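Local coordinates for protein Alpha/beta hydrolase (Novosphingobium aromaticivorans, PDB 3BWX) that probably acts as a hydrolase of the alpha/beta hydrolase fold and binds calcium ions in its crystals, its substrate not being established, at residues 30-35 / 280-285; 37-42 / 144-149. The protein carries 1 engineered substitution. One frame throughout, in Å; residues are numbered along the deposited sequence.

Contact 1: residues 30-35 / 280-285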
ATOM      1  N   PRO A  30      -9.758  -7.187  16.159  1.00 10.99           N
ATOM      2  CA  PRO A  30     -10.167  -6.775  14.818  1.00  9.97           C
ATOM      3  C   PRO A  30      -9.179  -7.287  13.777  1.00  8.92           C
ATOM      4  O   PRO A  30      -8.010  -7.529  14.111  1.00 10.79           O
ATOM      5  CB  PRO A  30     -10.098  -5.253  14.844  1.00 10.46           C
ATOM      6  CG  PRO A  30      -9.189  -4.916  15.999  1.00 15.22           C
ATOM      7  CD  PRO A  30      -9.300  -6.071  16.991  1.00 13.42           C
ATOM      8  N   PRO A  31      -9.626  -7.378  12.519  1.00 10.13           N
ATOM      9  CA  PRO A  31      -8.673  -7.787  11.489  1.00  8.69           C
ATOM     10  C   PRO A  31      -7.763  -6.659  11.043  1.00  9.36           C
ATOM     11  O   PRO A  31      -8.065  -5.476  11.257  1.00  9.03           O
ATOM     12  CB  PRO A  31      -9.599  -8.230  10.364  1.00  9.36           C
ATOM     13  CG  PRO A  31     -10.767  -7.331  10.488  1.00  9.49           C
ATOM     14  CD  PRO A  31     -10.964  -7.098  11.952  1.00  9.54           C
ATOM     15  N   VAL A  32      -6.648  -7.025  10.421  1.00  8.53           N
ATOM     16  CA  VAL A  32      -5.682  -6.069   9.894  1.00  9.64           C
ATOM     17  C   VAL A  32      -5.844  -5.985   8.367  1.00  9.14           C
ATOM     18  O   VAL A  32      -5.682  -6.981   7.678  1.00 12.17           O
ATOM     19  CB  VAL A  32      -4.246  -6.460  10.239  1.00  9.81           C
ATOM     20  CG1 VAL A  32      -3.276  -5.429   9.670  1.00 10.44           C
ATOM     21  CG2 VAL A  32      -4.060  -6.554  11.770  1.00  9.81           C
ATOM     22  N   LEU A  33      -6.186  -4.803   7.851  1.00  6.97           N
ATOM     23  CA  LEU A  33      -6.373  -4.600   6.412  1.00  9.48           C
ATOM     24  C   LEU A  33      -5.153  -3.880   5.837  1.00  7.04           C
ATOM     25  O   LEU A  33      -4.794  -2.791   6.319  1.00 10.29           O
ATOM     26  CB  LEU A  33      -7.614  -3.744   6.169  1.00  7.44           C
ATOM     27  CG  LEU A  33      -8.054  -3.285   4.785  1.00 13.44           C
ATOM     28  CD1 LEU A  33      -8.604  -4.454   4.010  1.00 12.08           C
ATOM     29  CD2 LEU A  33      -9.150  -2.200   4.867  1.00 13.32           C
ATOM     30  N   CYS A  34      -4.455  -4.507   4.891  1.00  8.33           N
ATOM     31  CA  CYS A  34      -3.211  -3.990   4.330  1.00  6.65           C
ATOM     32  C   CYS A  34      -3.486  -3.459   2.944  1.00  9.52           C
ATOM     33  O   CYS A  34      -3.882  -4.233   2.074  1.00  8.65           O
ATOM     34  CB  CYS A  34      -2.180  -5.091   4.275  1.00 10.32           C
ATOM     35  SG  CYS A  34      -1.676  -5.744   5.888  1.00 12.84           S
ATOM     36  N   LEU A  35      -3.272  -2.173   2.745  1.00  7.94           N
ATOM     37  CA  LEU A  35      -3.615  -1.495   1.540  1.00  9.28           C
ATOM     38  C   LEU A  35      -2.356  -1.096   0.780  1.00  9.23           C
ATOM     39  O   LEU A  35      -1.540  -0.324   1.291  1.00 10.22           O
ATOM     40  CB  LEU A  35      -4.506  -0.299   1.842  1.00  9.82           C
ATOM     41  CG  LEU A  35      -5.806  -0.641   2.580  1.00  7.59           C
ATOM     42  CD1 LEU A  35      -6.551   0.685   2.807  1.00 10.25           C
ATOM     43  CD2 LEU A  35      -6.605  -1.719   1.843  1.00 11.89           C
ATOM     44  N   ARG A 280       4.289  -2.355  18.280  1.00  8.26           N
ATOM     45  CA  ARG A 280       3.913  -1.363  19.295  1.00  7.89           C
ATOM     46  C   ARG A 280       2.553  -0.758  19.018  1.00  7.85           C
ATOM     47  O   ARG A 280       1.762  -0.539  19.946  1.00  9.71           O
ATOM     48  CB  ARG A 280       4.942  -0.273  19.402  1.00  5.78           C
ATOM     49  CG  ARG A 280       6.304  -0.736  19.920  1.00  7.30           C
ATOM     50  CD  ARG A 280       7.207   0.476  20.308  1.00  7.91           C
ATOM     51  NE  ARG A 280       7.470   1.407  19.198  1.00  6.30           N
ATOM     52  CZ  ARG A 280       8.412   1.215  18.280  1.00  7.41           C
ATOM     53  NH1 ARG A 280       9.186   0.157  18.399  1.00 11.69           N
ATOM     54  NH2 ARG A 280       8.598   2.069  17.286  1.00  6.27           N
ATOM     55  N   LEU A 281       2.274  -0.528  17.744  1.00  8.48           N
ATOM     56  CA  LEU A 281       0.978   0.075  17.301  1.00  6.89           C
ATOM     57  C   LEU A 281      -0.148  -0.879  17.591  1.00  9.82           C
ATOM     58  O   LEU A 281      -1.160  -0.521  18.186  1.00  9.74           O
ATOM     59  CB  LEU A 281       1.069   0.524  15.845  1.00  7.90           C
ATOM     60  CG  LEU A 281      -0.154   1.122  15.141  1.00  7.83           C
ATOM     61  CD1 LEU A 281      -1.231   0.096  14.673  1.00  9.79           C
ATOM     62  CD2 LEU A 281      -0.771   2.169  16.073  1.00  9.87           C
ATOM     63  N   LEU A 282       0.099  -2.143  17.281  1.00  9.67           N
ATOM     64  CA  LEU A 282      -0.923  -3.184  17.450  1.00  8.54           C
ATOM     65  C   LEU A 282      -1.273  -3.400  18.928  1.00  9.42           C
ATOM     66  O   LEU A 282      -2.405  -3.816  19.247  1.00 11.84           O
ATOM     67  CB  LEU A 282      -0.490  -4.514  16.808  1.00 10.12           C
ATOM     68  CG  LEU A 282      -0.499  -4.472  15.278  1.00  7.46           C
ATOM     69  CD1 LEU A 282       0.171  -5.738  14.653  1.00  9.12           C
ATOM     70  CD2 LEU A 282      -1.923  -4.259  14.765  1.00  7.50           C
ATOM     71  N   GLU A 283      -0.326  -3.129  19.837  1.00 10.85           N
ATOM     72  CA  GLU A 283      -0.613  -3.211  21.292  1.00 12.77           C
ATOM     73  C   GLU A 283      -1.605  -2.173  21.747  1.00 12.60           C
ATOM     74  O   GLU A 283      -2.180  -2.324  22.818  1.00 17.96           O
ATOM     75  CB  GLU A 283       0.639  -3.053  22.128  1.00 15.00           C
ATOM     76  CG  GLU A 283       1.625  -4.129  21.918  1.00 20.01           C
ATOM     77  CD  GLU A 283       2.827  -3.998  22.806  1.00 35.70           C
ATOM     78  OE1 GLU A 283       3.425  -2.890  22.874  1.00 35.67           O
ATOM     79  OE2 GLU A 283       3.186  -5.021  23.427  1.00 45.61           O
ATOM     80  N   ARG A 284      -1.846  -1.134  20.959  1.00 14.02           N
ATOM     81  CA  ARG A 284      -2.679  -0.011  21.363  1.00 14.38           C
ATOM     82  C   ARG A 284      -4.098  -0.266  20.908  1.00 15.97           C
ATOM     83  O   ARG A 284      -4.972   0.521  21.178  1.00 16.31           O
ATOM     84  CB  ARG A 284      -2.124   1.294  20.776  1.00 14.90           C
ATOM     85  CG  ARG A 284      -0.736   1.659  21.292  1.00 14.60           C
ATOM     86  CD  ARG A 284      -0.049   2.689  20.414  1.00 17.73           C
ATOM     87  NE  ARG A 284      -0.781   3.933  20.477  1.00 17.41           N
ATOM     88  CZ  ARG A 284      -0.593   4.982  19.665  1.00 14.85           C
ATOM     89  NH1 ARG A 284       0.346   4.996  18.712  1.00 15.54           N
ATOM     90  NH2 ARG A 284      -1.342   6.054  19.857  1.00 20.24           N
ATOM     91  N   VAL A 285      -4.343  -1.393  20.246  1.00 12.73           N
ATOM     92  CA  VAL A 285      -5.692  -1.752  19.829  1.00 15.27           C
ATOM     93  C   VAL A 285      -6.536  -2.169  21.019  1.00 24.81           C
ATOM     94  O   VAL A 285      -6.031  -2.876  21.890  1.00 27.52           O
ATOM     95  CB  VAL A 285      -5.653  -2.892  18.810  1.00 14.55           C
ATOM     96  CG1 VAL A 285      -7.045  -3.542  18.617  1.00 13.79           C
ATOM     97  CG2 VAL A 285      -5.099  -2.353  17.501  1.00 14.88           C
ATOM     98  OXT VAL A 285      -7.720  -1.806  21.100  1.00 27.81           O
TER
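Apolar packing between Pro30 and Val285 and between Val32 and Leu282 brings the start of a central strand and the loop leading into it against the C-terminal end of the chain, on one side of the alpha/beta hydrolase sheet. Strand 32-35 lies between strands 58-61 and 99-104, all three running parallel, and helix 272-282 is the last helix of the fold. The evidence for a light contact is that only 114 Å² is buried, both sides summed, and that the backbones stay well apart: Pro30 CA and Val285 CA are 8.4 Å from each other, Val32 CA and Leu282 CA 9.4 Å. Side chains alone therefore span the gap. Those of Val32 and Leu282 are the buried pair, and they meet loosely through one methyl each, Val32 CG2 lying 4.3 Å from Leu282 CD2. Leu282 gets there by its length, since its CB is not aimed at the strand but the end of the side chain comes closer. Trp56 touches both residues, while Leu282 also rests on Val100 of strand 99-104, so the pair belongs to a wider apolar layer between helix and sheet.

A type I turn from Leu282 to Val285 carries the last residue back toward Pro30; its closing bond, from Val285 N to Leu282 O, measures 3.3 Å. Val285 ends in the C-terminal carboxylate, and its side chain also touches Ala124 and Val100. The Pro30 ring and the Val285 side chain reach toward each other. With Val285 CG1 anti to the backbone N (chi1 165°), this methyl meets the proline ring at two carbons, 3.7 Å from Pro30 CG and 3.8 Å from Pro30 CD.

Contact 2: residues 37-42 / 144-149. With EDO (1,2-ethanediol), chain Q.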
ATOM      1  N   GLY A  37       0.308   0.321  -2.310  1.00 11.91           N
ATOM      2  CA  GLY A  37       0.562   1.493  -3.094  1.00 13.83           C
ATOM      3  C   GLY A  37       0.022   1.401  -4.510  1.00  9.98           C
ATOM      4  O   GLY A  37      -0.512   0.385  -4.953  1.00  8.59           O
ATOM      5  N   LEU A  38       0.179   2.496  -5.245  1.00  8.39           N
ATOM      6  CA  LEU A  38      -0.470   2.720  -6.540  1.00  8.99           C
ATOM      7  C   LEU A  38      -0.313   1.573  -7.497  1.00  8.70           C
ATOM      8  O   LEU A  38      -1.271   1.190  -8.118  1.00  9.58           O
ATOM      9  CB  LEU A  38       0.080   4.042  -7.144  1.00 10.34           C
ATOM     10  CG  LEU A  38      -0.418   4.491  -8.512  1.00 15.43           C
ATOM     11  CD1 LEU A  38      -1.852   4.938  -8.456  1.00 14.54           C
ATOM     12  CD2 LEU A  38       0.502   5.644  -9.028  1.00 12.36           C
ATOM     13  N   THR A  39       0.905   1.096  -7.697  1.00  7.92           N
ATOM     14  CA  THR A  39       1.232   0.040  -8.665  1.00  8.08           C
ATOM     15  C   THR A  39       1.376  -1.344  -8.031  1.00  9.53           C
ATOM     16  O   THR A  39       1.885  -2.270  -8.687  1.00  9.89           O
ATOM     17  CB  THR A  39       2.518   0.365  -9.461  1.00 12.54           C
ATOM     18  OG1 THR A  39       3.604   0.495  -8.539  1.00 13.56           O
ATOM     19  CG2 THR A  39       2.347   1.631 -10.261  1.00 11.69           C
ATOM     20  N   ARG A  40       0.914  -1.486  -6.791  1.00  7.13           N
ATOM     21  CA  ARG A  40       1.317  -2.605  -5.984  1.00  8.68           C
ATOM     22  C   ARG A  40       0.141  -3.522  -5.702  1.00  7.48           C
ATOM     23  O   ARG A  40      -1.009  -3.226  -6.046  1.00  7.61           O
ATOM     24  CB  ARG A  40       1.956  -2.126  -4.697  1.00  9.60           C
ATOM     25  CG  ARG A  40       3.137  -1.189  -4.859  1.00  8.08           C
ATOM     26  CD  ARG A  40       4.280  -1.882  -5.608  1.00 11.95           C
ATOM     27  NE  ARG A  40       5.439  -1.036  -5.777  1.00 16.19           N
ATOM     28  CZ  ARG A  40       6.370  -0.855  -4.843  1.00 12.23           C
ATOM     29  NH1 ARG A  40       6.310  -1.494  -3.691  1.00 13.90           N
ATOM     30  NH2 ARG A  40       7.395  -0.046  -5.074  1.00 18.68           N
ATOM     31  N   ASN A  41       0.445  -4.690  -5.152  1.00  7.16           N
ATOM     32  CA  ASN A  41      -0.497  -5.787  -4.953  1.00  8.09           C
ATOM     33  C   ASN A  41      -0.251  -6.476  -3.570  1.00  7.51           C
ATOM     34  O   ASN A  41       0.566  -6.031  -2.723  1.00  8.10           O
ATOM     35  CB  ASN A  41      -0.435  -6.767  -6.146  1.00  7.46           C
ATOM     36  CG  ASN A  41       0.910  -7.467  -6.237  1.00 11.75           C
ATOM     37  OD1 ASN A  41       1.214  -8.305  -5.381  1.00 10.54           O
ATOM     38  ND2 ASN A  41       1.746  -7.079  -7.213  1.00  8.24           N
ATOM     39  N   ALA A  42      -0.989  -7.543  -3.303  1.00  8.74           N
ATOM     40  CA  ALA A  42      -0.956  -8.179  -1.993  1.00  8.86           C
ATOM     41  C   ALA A  42       0.438  -8.688  -1.640  1.00  7.50           C
ATOM     42  O   ALA A  42       0.805  -8.807  -0.452  1.00  7.37           O
ATOM     43  CB  ALA A  42      -1.948  -9.335  -1.937  1.00  9.55           C
ATOM     44  N   GLY A 144       6.150   9.699 -14.340  1.00 25.46           N
ATOM     45  CA  GLY A 144       7.164   9.218 -15.278  1.00 24.18           C
ATOM     46  C   GLY A 144       7.320   7.718 -15.457  1.00 25.57           C
ATOM     47  O   GLY A 144       7.785   7.274 -16.512  1.00 27.41           O
ATOM     48  N   TYR A 145       6.974   6.915 -14.457  1.00 22.02           N
ATOM     49  CA  TYR A 145       7.254   5.477 -14.551  1.00 20.36           C
ATOM     50  C   TYR A 145       6.014   4.594 -14.739  1.00 19.18           C
ATOM     51  O   TYR A 145       6.100   3.498 -15.273  1.00 19.04           O
ATOM     52  CB  TYR A 145       8.080   5.003 -13.343  1.00 23.32           C
ATOM     53  CG  TYR A 145       7.290   4.695 -12.084  1.00 25.59           C
ATOM     54  CD1 TYR A 145       6.607   3.470 -11.928  1.00 24.17           C
ATOM     55  CD2 TYR A 145       7.248   5.601 -11.041  1.00 28.06           C
ATOM     56  CE1 TYR A 145       5.881   3.187 -10.771  1.00 29.06           C
ATOM     57  CE2 TYR A 145       6.528   5.322  -9.873  1.00 37.03           C
ATOM     58  CZ  TYR A 145       5.855   4.114  -9.745  1.00 35.42           C
ATOM     59  OH  TYR A 145       5.159   3.856  -8.591  1.00 38.73           O
ATOM     60  N   VAL A 146       4.866   5.066 -14.287  1.00 17.13           N
ATOM     61  CA  VAL A 146       3.674   4.244 -14.376  1.00 17.07           C
ATOM     62  C   VAL A 146       3.307   3.997 -15.822  1.00 16.79           C
ATOM     63  O   VAL A 146       3.288   4.921 -16.624  1.00 17.14           O
ATOM     64  CB  VAL A 146       2.508   4.886 -13.593  1.00 17.77           C
ATOM     65  CG1 VAL A 146       1.198   4.183 -13.870  1.00 13.97           C
ATOM     66  CG2 VAL A 146       2.802   4.810 -12.108  1.00 17.63           C
ATOM     67  N   GLY A 147       3.037   2.733 -16.141  1.00 16.80           N
ATOM     68  CA  GLY A 147       2.621   2.323 -17.460  1.00 22.62           C
ATOM     69  C   GLY A 147       3.709   2.407 -18.543  1.00 25.13           C
ATOM     70  O   GLY A 147       3.399   2.200 -19.726  1.00 26.38           O
ATOM     71  N   GLN A 148       4.961   2.726 -18.169  1.00 26.48           N
ATOM     72  CA  GLN A 148       6.051   2.913 -19.158  1.00 27.49           C
ATOM     73  C   GLN A 148       6.392   1.607 -19.857  1.00 27.55           C
ATOM     74  O   GLN A 148       6.818   1.588 -21.016  1.00 27.09           O
ATOM     75  CB  GLN A 148       7.287   3.553 -18.542  1.00 27.69           C
ATOM     76  CG  GLN A 148       7.201   5.082 -18.537  1.00 33.60           C
ATOM     77  N   GLY A 149       6.171   0.505 -19.170  1.00 25.42           N
ATOM     78  CA  GLY A 149       5.934  -0.753 -19.860  1.00 24.63           C
ATOM     79  C   GLY A 149       7.167  -1.588 -20.138  1.00 22.77           C
ATOM     80  O   GLY A 149       7.107  -2.541 -20.942  1.00 23.53           O
TER
HETATM   81  C1  EDO Q 300      -4.033   1.074  -5.802  1.00 15.52           C
HETATM   82  O1  EDO Q 300      -3.236  -0.100  -5.528  1.00 14.58           O
HETATM   83  C2  EDO Q 300      -4.318   1.766  -4.462  1.00 18.49           C
HETATM   84  O2  EDO Q 300      -3.110   2.297  -3.899  1.00 15.59           O
HETATM   85  O   HOH W   1       3.425   2.375  -6.419  1.00 12.54           O
HETATM   86  O   HOH W   2       6.678   1.204  -7.773  1.00 29.03           O
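Thr39 and Tyr145 approach from opposite directions, while Val146 comes in beside them with one methyl. Val146 CG2 is 3.7 Å above the plane of its neighbour Tyr145's ring, displaced toward the rim, and touches Thr39 CG2, also at 3.7 Å. The same methyl meets Leu38 CD2, the Leu38 and Val146 side chains crossing at about a right angle. Thr39 CG2 is oblique to the tyrosine ring, 3.9 Å from Tyr145 CE1. With chi1 at 60°, Thr39 OG1 sits between its own backbone N and carbonyl carbon, 3.7 Å from Tyr145 OH. Two waters bridge the segments: water 1 accepts from Thr39 N (3.1 Å) and bonds Tyr145 OH, and water 2 links that hydroxyl to Arg40 NH2, lying in the guanidinium plane. Were Thr39 an alanine, Val146 CG2 and Tyr145 CE1 would probably lose their shared methyl partner, opening a gap between them. Gly37 to Arg40 form a type I turn, and 1,2-ethanediol, probably from the crystallisation liquor, donates from O1 to Gly37 O at 2.8 Å. Such a loop after a central strand, near a probable nucleophile elbow, is consistent with the oxyanion-hole region of alpha/beta hydrolases.

Contacts 1 and 2 share one stretch of chain: strand 32-35 and Pro30 before it supply contact 1, and the loop that follows the strand supplies contact 2. Their centres are 26 Å apart on opposite sides of the chain's centre, and contact 2 is nested within the sequence span closed by contact 1. Each is partly buried, with two buried residues of four, yet only contact 2 includes an exposed one, Tyr145. Contact 1 is apolar side-chain packing against the C-terminal end, away from the annotated sites. Contact 2 joins the loop after strand 32-35 to the C-terminal end of helix 136-145 and the residue after it, and adds water bridges to its methyl packing.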